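Local coordinates for protein elongation factor 1-beta (Pyrococcus horikoshii OT-3, PDB 7CSL) that probably promotes the exchange of GDP for GTP on EF-1-alpha, regenerating the active elongation factor for a new round of aminoacyl-tRNA binding, at residues C[23-28]-C[53-58]. Residues are numbered along the deposited sequence; the frame is centred on the assembly and turned at random.
Sequences ELEEKL and LKFYVL
L28 on the helix meets F55 on the strand, and the L28 side chain can be followed outward from the backbone. CB of L28 lies 3.5 Å from CZ of F55. CG of L28 stands a little farther, 4.1 Å from CZ of F55. CD1 of L28 reaches CZ of F55 at 3.4 Å and lies almost as near CE1 of that ring. CD1 of L28 also touches CD2 of L53, at 3.6 Å. The L28 side chain crosses that of F55 at about a right angle. On the neighbouring turn, L24 has CG anti to the backbone N (chi1 174°), which carries CD2 of L24 to 3.8 Å from CD2 of L53. One methyl of L53 thus serves both helix leucines. This is helix-on-sheet packing in the alpha-beta sandwich of the guanine nucleotide exchange domain. Helix 21-29 lies over the four-stranded antiparallel sheet, and segment 23-28 runs at 29° to segment 53-58 of strand 50-59. F74 of helix 67-75 also meets the F55 ring. Replacing F55 with an alanine is likely to open a gap beside L28 and leave its CB and CD1 without their aromatic partner. E25 brings its backbone O to the ring edge, 4.2 Å from CZ of F55, while its carboxylate forms salt bridges with K29 and R43.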
ATOM      1  N   GLU C  23      -3.679 -28.054 -10.992  1.00 45.48           N
ATOM      2  CA  GLU C  23      -2.832 -28.080 -12.168  1.00 45.62           C
ATOM      3  C   GLU C  23      -2.166 -26.730 -12.376  1.00 43.16           C
ATOM      4  O   GLU C  23      -0.978 -26.670 -12.704  1.00 42.55           O
ATOM      5  CB  GLU C  23      -3.688 -28.437 -13.378  1.00 48.16           C
ATOM      6  CG  GLU C  23      -2.963 -28.564 -14.701  1.00 59.51           C
ATOM      7  CD  GLU C  23      -3.925 -28.927 -15.831  1.00 64.17           C
ATOM      8  OE1 GLU C  23      -3.843 -28.279 -16.894  1.00 71.51           O
ATOM      9  OE2 GLU C  23      -4.776 -29.833 -15.639  1.00 60.38           O
ATOM     10  N   LEU C  24      -2.954 -25.667 -12.185  1.00 45.69           N
ATOM     11  CA  LEU C  24      -2.509 -24.292 -12.356  1.00 43.81           C
ATOM     12  C   LEU C  24      -1.480 -23.914 -11.273  1.00 44.04           C
ATOM     13  O   LEU C  24      -0.395 -23.378 -11.576  1.00 38.74           O
ATOM     14  CB  LEU C  24      -3.718 -23.317 -12.359  1.00 41.44           C
ATOM     15  CG  LEU C  24      -3.345 -21.839 -12.381  1.00 39.14           C
ATOM     16  CD1 LEU C  24      -2.650 -21.512 -13.702  1.00 41.14           C
ATOM     17  CD2 LEU C  24      -4.547 -20.939 -12.200  1.00 43.85           C
ATOM     18  N   GLU C  25      -1.775 -24.248 -10.028  1.00 46.02           N
ATOM     19  CA  GLU C  25      -0.804 -24.030  -8.946  1.00 50.88           C
ATOM     20  C   GLU C  25       0.546 -24.635  -9.269  1.00 49.69           C
ATOM     21  O   GLU C  25       1.568 -23.968  -9.156  1.00 48.37           O
ATOM     22  CB  GLU C  25      -1.317 -24.622  -7.650  1.00 52.43           C
ATOM     23  CG  GLU C  25      -0.461 -24.328  -6.422  1.00 52.67           C
ATOM     24  CD  GLU C  25      -1.083 -24.894  -5.171  1.00 57.32           C
ATOM     25  OE1 GLU C  25      -2.331 -24.915  -5.124  1.00 54.93           O
ATOM     26  OE2 GLU C  25      -0.336 -25.310  -4.250  1.00 59.46           O
ATOM     27  N   GLU C  26       0.528 -25.902  -9.680  1.00 50.05           N
ATOM     28  CA  GLU C  26       1.748 -26.639  -9.992  1.00 50.74           C
ATOM     29  C   GLU C  26       2.563 -25.948 -11.088  1.00 47.40           C
ATOM     30  O   GLU C  26       3.793 -25.979 -11.038  1.00 49.82           O
ATOM     31  CB  GLU C  26       1.426 -28.098 -10.400  1.00 57.08           C
ATOM     32  CG  GLU C  26       2.619 -29.049 -10.313  1.00 64.68           C
ATOM     33  CD  GLU C  26       2.512 -30.274 -11.228  1.00 73.32           C
ATOM     34  OE1 GLU C  26       1.576 -31.090 -11.043  1.00 66.15           O
ATOM     35  OE2 GLU C  26       3.383 -30.430 -12.121  1.00 72.12           O
ATOM     36  N   LYS C  27       1.877 -25.383 -12.089  1.00 47.78           N
ATOM     37  CA  LYS C  27       2.527 -24.723 -13.231  1.00 49.45           C
ATOM     38  C   LYS C  27       3.126 -23.391 -12.843  1.00 48.32           C
ATOM     39  O   LYS C  27       4.230 -23.010 -13.290  1.00 43.42           O
ATOM     40  CB  LYS C  27       1.539 -24.489 -14.396  1.00 53.93           C
ATOM     41  CG  LYS C  27       1.510 -25.618 -15.430  1.00 61.58           C
ATOM     42  CD  LYS C  27       0.138 -25.810 -16.064  1.00 68.69           C
ATOM     43  CE  LYS C  27       0.185 -26.667 -17.333  1.00 74.36           C
ATOM     44  NZ  LYS C  27       0.092 -25.846 -18.584  1.00 78.70           N
ATOM     45  N   LEU C  28       2.363 -22.645 -12.058  1.00 42.70           N
ATOM     46  CA  LEU C  28       2.820 -21.362 -11.547  1.00 43.84           C
ATOM     47  C   LEU C  28       4.038 -21.531 -10.649  1.00 40.36           C
ATOM     48  O   LEU C  28       4.961 -20.734 -10.701  1.00 41.36           O
ATOM     49  CB  LEU C  28       1.703 -20.718 -10.739  1.00 39.56           C
ATOM     50  CG  LEU C  28       0.536 -20.272 -11.588  1.00 39.44           C
ATOM     51  CD1 LEU C  28      -0.662 -19.960 -10.671  1.00 37.84           C
ATOM     52  CD2 LEU C  28       0.941 -19.082 -12.438  1.00 40.54           C
ATOM     53  N   LEU C  53      -5.756 -17.802  -6.571  1.00 38.02           N
ATOM     54  CA  LEU C  53      -4.592 -18.393  -5.911  1.00 39.28           C
ATOM     55  C   LEU C  53      -3.755 -17.202  -5.411  1.00 41.22           C
ATOM     56  O   LEU C  53      -3.402 -16.316  -6.198  1.00 42.25           O
ATOM     57  CB  LEU C  53      -3.773 -19.203  -6.881  1.00 41.32           C
ATOM     58  CG  LEU C  53      -4.105 -20.670  -7.240  1.00 45.82           C
ATOM     59  CD1 LEU C  53      -5.567 -20.974  -7.314  1.00 48.03           C
ATOM     60  CD2 LEU C  53      -3.427 -21.009  -8.551  1.00 47.06           C
ATOM     61  N   LYS C  54      -3.439 -17.203  -4.123  1.00 42.01           N
ATOM     62  CA  LYS C  54      -2.579 -16.186  -3.500  1.00 40.19           C
ATOM     63  C   LYS C  54      -1.237 -16.790  -3.092  1.00 36.57           C
ATOM     64  O   LYS C  54      -1.150 -17.589  -2.186  1.00 33.21           O
ATOM     65  CB  LYS C  54      -3.313 -15.542  -2.332  1.00 49.12           C
ATOM     66  CG  LYS C  54      -4.341 -14.521  -2.812  1.00 51.05           C
ATOM     67  CD  LYS C  54      -5.347 -14.173  -1.720  1.00 59.18           C
ATOM     68  CE  LYS C  54      -4.751 -13.443  -0.530  1.00 60.61           C
ATOM     69  NZ  LYS C  54      -4.446 -14.340   0.621  1.00 67.41           N
ATOM     70  N   PHE C  55      -0.213 -16.433  -3.861  1.00 33.70           N
ATOM     71  CA  PHE C  55       1.157 -16.854  -3.687  1.00 33.60           C
ATOM     72  C   PHE C  55       1.934 -15.905  -2.770  1.00 32.88           C
ATOM     73  O   PHE C  55       2.094 -14.739  -3.079  1.00 35.91           O
ATOM     74  CB  PHE C  55       1.851 -16.902  -5.053  1.00 32.03           C
ATOM     75  CG  PHE C  55       1.404 -18.060  -5.920  1.00 34.06           C
ATOM     76  CD1 PHE C  55       0.175 -18.039  -6.547  1.00 35.48           C
ATOM     77  CD2 PHE C  55       2.221 -19.173  -6.102  1.00 36.96           C
ATOM     78  CE1 PHE C  55      -0.220 -19.102  -7.343  1.00 38.22           C
ATOM     79  CE2 PHE C  55       1.835 -20.235  -6.891  1.00 34.24           C
ATOM     80  CZ  PHE C  55       0.615 -20.213  -7.489  1.00 36.99           C
ATOM     81  N   TYR C  56       2.432 -16.433  -1.665  1.00 34.60           N
ATOM     82  CA  TYR C  56       3.271 -15.690  -0.720  1.00 32.32           C
ATOM     83  C   TYR C  56       4.713 -15.856  -1.190  1.00 36.32           C
ATOM     84  O   TYR C  56       5.431 -16.767  -0.765  1.00 42.56           O
ATOM     85  CB  TYR C  56       3.018 -16.174   0.692  1.00 38.66           C
ATOM     86  CG  TYR C  56       1.640 -15.791   1.147  1.00 36.11           C
ATOM     87  CD1 TYR C  56       0.499 -16.384   0.575  1.00 37.63           C
ATOM     88  CD2 TYR C  56       1.451 -14.807   2.096  1.00 42.25           C
ATOM     89  CE1 TYR C  56      -0.780 -15.997   0.936  1.00 42.03           C
ATOM     90  CE2 TYR C  56       0.159 -14.426   2.496  1.00 40.76           C
ATOM     91  CZ  TYR C  56      -0.956 -15.029   1.910  1.00 42.60           C
ATOM     92  OH  TYR C  56      -2.257 -14.674   2.274  1.00 48.60           O
ATOM     93  N   VAL C  57       5.118 -14.975  -2.095  1.00 33.60           N
ATOM     94  CA  VAL C  57       6.459 -15.045  -2.692  1.00 33.68           C
ATOM     95  C   VAL C  57       7.472 -14.403  -1.739  1.00 36.68           C
ATOM     96  O   VAL C  57       7.252 -13.290  -1.301  1.00 36.15           O
ATOM     97  CB  VAL C  57       6.493 -14.352  -4.060  1.00 35.42           C
ATOM     98  CG1 VAL C  57       7.831 -14.549  -4.783  1.00 34.81           C
ATOM     99  CG2 VAL C  57       5.384 -14.909  -4.979  1.00 37.75           C
ATOM    100  N   LEU C  58       8.597 -15.100  -1.503  1.00 35.13           N
ATOM    101  CA  LEU C  58       9.711 -14.619  -0.721  1.00 35.65           C
ATOM    102  C   LEU C  58      10.750 -13.968  -1.616  1.00 33.90           C
ATOM    103  O   LEU C  58      11.138 -14.494  -2.686  1.00 34.84           O
ATOM    104  CB  LEU C  58      10.367 -15.763   0.069  1.00 34.94           C
ATOM    105  CG  LEU C  58       9.382 -16.559   0.914  1.00 40.01           C
ATOM    106  CD1 LEU C  58      10.018 -17.793   1.509  1.00 38.44           C
ATOM    107  CD2 LEU C  58       8.777 -15.625   1.974  1.00 43.71           C
TER